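SusD homolog (Bacteroides thetaiotaomicron VPI-5482, PDB 3IV0) probably binds sugars at the outer membrane, as other members of the SusD family do, although its own ligand is not established. Local coordinates at residues A[286-291]-A[339-344]. Sequence-based numbering, arbitrary orientation.
Sequences DNVSYS and KEIKKF. With EDO (1,2-ethanediol), chain F.
Glu340 meets Tyr290 and Ser291 in a clear example of one carboxylate gripping a stretch of loop backbone. Its CB starts 3.2 Å from Val288 O. CG, set between the backbone N and the carbonyl carbon (chi1 60°), runs past the CD1–CE1 side of the Tyr290 ring, and from there the chain is extended. Glu340 CD lies 3.6 Å from Tyr290 CE1, and the carboxylate stacks in offset fashion against one face at the CD1–CE1 rim, the two planes 28° apart. The two oxygens then divide the work. Glu340 OE1 accepts two nearly straight backbone bonds, one from Tyr290 N (2.8 Å), which arrives almost along the C-O direction, and another from Ser291 N (3.0 Å) on the syn side, tilted 22° out of the carboxylate plane. Glu340 OE2 offers its syn lone pair to Ser291 OG at 2.6 Å and also accepts from a water at 2.7 Å. With both oxygens engaged, the carboxylate is fixed in rotation. Were this position an alanine, the amides of Tyr290 and Ser291 would probably lose their shared acceptor and the Ser291 hydroxyl its mate. One residue along, Ile341 N donates to Val288 O (3.0 Å), while Val288 CG2 packs on Ile341 CB at 3.7 Å. The contact thus joins the loop after helix 284-287 to the loop between helix 318-323 and strand 348-350. The backbone N of Glu340 donates to Asp325 OD2, Trp345 touches the Glu340 side chain, and strand 300-302 lies against the apolar pair, Phe300 touching Val288 and Tyr302 touching Ile341.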
loop_
_atom_site.group_PDB
_atom_site.type_symbol
_atom_site.label_atom_id
_atom_site.label_comp_id
_atom_site.label_asym_id
_atom_site.label_seq_id
_atom_site.Cartn_x
_atom_site.Cartn_y
_atom_site.Cartn_z
ATOM N N ASP A 286 -2.532 15.562 2.566
ATOM C CA ASP A 286 -3.375 16.524 3.276
ATOM C C ASP A 286 -3.103 16.561 4.753
ATOM O O ASP A 286 -3.576 17.465 5.444
ATOM C CB ASP A 286 -4.855 16.316 2.964
ATOM C CG ASP A 286 -5.239 16.821 1.577
ATOM O OD1 ASP A 286 -4.569 17.723 1.035
ATOM O OD2 ASP A 286 -6.280 16.365 1.039
ATOM N N ASN A 287 -2.337 15.590 5.252
ATOM C CA ASN A 287 -1.969 15.578 6.641
ATOM C C ASN A 287 -0.607 16.226 6.898
ATOM O O ASN A 287 -0.292 16.532 8.062
ATOM C CB ASN A 287 -1.987 14.134 7.175
ATOM C CG ASN A 287 -3.387 13.550 7.244
ATOM O OD1 ASN A 287 -4.373 14.247 7.507
ATOM N ND2 ASN A 287 -3.483 12.245 7.024
ATOM N N VAL A 288 0.194 16.409 5.848
ATOM C CA VAL A 288 1.554 16.930 5.995
ATOM C C VAL A 288 1.753 18.221 5.213
ATOM O O VAL A 288 2.886 18.649 5.021
ATOM C CB VAL A 288 2.632 15.904 5.575
ATOM C CG1 VAL A 288 2.550 14.707 6.514
ATOM C CG2 VAL A 288 2.451 15.498 4.144
ATOM N N SER A 289 0.679 18.874 4.816
ATOM C CA SER A 289 0.736 20.135 4.061
ATOM C C SER A 289 -0.008 21.227 4.784
ATOM O O SER A 289 -0.961 20.954 5.514
ATOM C CB SER A 289 0.086 19.956 2.682
ATOM O OG SER A 289 0.764 18.964 1.919
ATOM N N TYR A 290 0.409 22.476 4.572
ATOM C CA TYR A 290 -0.333 23.611 5.121
ATOM C C TYR A 290 -0.447 24.798 4.170
ATOM O O TYR A 290 -1.487 25.433 4.129
ATOM C CB TYR A 290 0.263 24.068 6.476
ATOM C CG TYR A 290 1.611 24.762 6.392
ATOM C CD1 TYR A 290 2.799 24.047 6.413
ATOM C CD2 TYR A 290 1.692 26.150 6.295
ATOM C CE1 TYR A 290 4.016 24.676 6.316
ATOM C CE2 TYR A 290 2.915 26.782 6.192
ATOM C CZ TYR A 290 4.067 26.048 6.208
ATOM O OH TYR A 290 5.297 26.664 6.112
ATOM N N SER A 291 0.615 25.094 3.435
ATOM C CA SER A 291 0.678 26.386 2.739
ATOM C C SER A 291 -0.339 26.443 1.594
ATOM O O SER A 291 -0.914 27.492 1.295
ATOM C CB SER A 291 2.094 26.669 2.252
ATOM O OG SER A 291 2.542 25.732 1.289
ATOM N N LYS A 339 6.576 22.687 9.175
ATOM C CA LYS A 339 7.233 22.213 7.970
ATOM C C LYS A 339 6.293 21.264 7.237
ATOM O O LYS A 339 5.402 20.679 7.860
ATOM C CB LYS A 339 8.544 21.528 8.258
ATOM C CG LYS A 339 8.454 20.329 9.123
ATOM C CD LYS A 339 9.875 19.839 9.379
ATOM C CE LYS A 339 9.936 18.642 10.252
ATOM N NZ LYS A 339 11.363 18.139 10.372
ATOM N N GLU A 340 6.457 21.198 5.934
ATOM C CA GLU A 340 5.540 20.410 5.111
ATOM C C GLU A 340 6.275 19.575 4.102
ATOM O O GLU A 340 7.430 19.815 3.774
ATOM C CB GLU A 340 4.521 21.302 4.431
ATOM C CG GLU A 340 5.086 22.353 3.517
ATOM C CD GLU A 340 4.033 23.311 2.985
ATOM O OE1 GLU A 340 2.810 23.092 3.205
ATOM O OE2 GLU A 340 4.448 24.310 2.330
ATOM N N ILE A 341 5.576 18.544 3.618
ATOM C CA ILE A 341 6.070 17.666 2.573
ATOM C C ILE A 341 5.266 17.945 1.312
ATOM O O ILE A 341 4.035 17.922 1.374
ATOM C CB ILE A 341 5.891 16.201 3.012
ATOM C CG1 ILE A 341 6.811 15.936 4.195
ATOM C CG2 ILE A 341 6.152 15.257 1.851
ATOM C CD1 ILE A 341 6.596 14.570 4.877
ATOM N N LYS A 342 5.934 18.227 0.206
ATOM C CA LYS A 342 5.306 18.670 -1.023
ATOM C C LYS A 342 5.363 17.638 -2.173
ATOM O O LYS A 342 4.920 17.873 -3.293
ATOM C CB LYS A 342 5.932 19.991 -1.480
ATOM C CG LYS A 342 7.343 19.895 -1.856
ATOM C CD LYS A 342 7.866 21.299 -2.269
ATOM C CE LYS A 342 9.328 21.262 -2.642
ATOM N NZ LYS A 342 9.830 22.620 -2.962
ATOM N N LYS A 343 5.835 16.453 -1.814
ATOM C CA LYS A 343 6.004 15.327 -2.745
ATOM C C LYS A 343 4.772 15.070 -3.602
ATOM O O LYS A 343 4.891 14.816 -4.774
ATOM C CB LYS A 343 6.310 14.053 -1.939
ATOM C CG LYS A 343 6.390 12.762 -2.757
ATOM C CD LYS A 343 6.840 11.600 -1.919
ATOM C CE LYS A 343 6.768 10.304 -2.722
ATOM N NZ LYS A 343 7.210 9.124 -1.936
ATOM N N PHE A 344 3.586 15.125 -3.005
ATOM C CA PHE A 344 2.372 14.694 -3.697
ATOM C C PHE A 344 1.544 15.828 -4.274
ATOM O O PHE A 344 0.407 15.615 -4.682
ATOM C CB PHE A 344 1.509 13.900 -2.721
ATOM C CG PHE A 344 2.180 12.651 -2.200
ATOM C CD1 PHE A 344 2.105 11.481 -2.905
ATOM C CD2 PHE A 344 2.879 12.662 -1.017
ATOM C CE1 PHE A 344 2.767 10.351 -2.455
ATOM C CE2 PHE A 344 3.520 11.546 -0.537
ATOM C CZ PHE A 344 3.470 10.380 -1.254
HETATM C C1 EDO F . -6.417 17.488 6.090
HETATM O O1 EDO F . -5.999 18.801 6.353
HETATM C C2 EDO F . -6.458 16.493 7.246
HETATM O O2 EDO F . -5.554 16.831 8.283
HETATM O O HOH W 1 6.765 25.422 3.240
#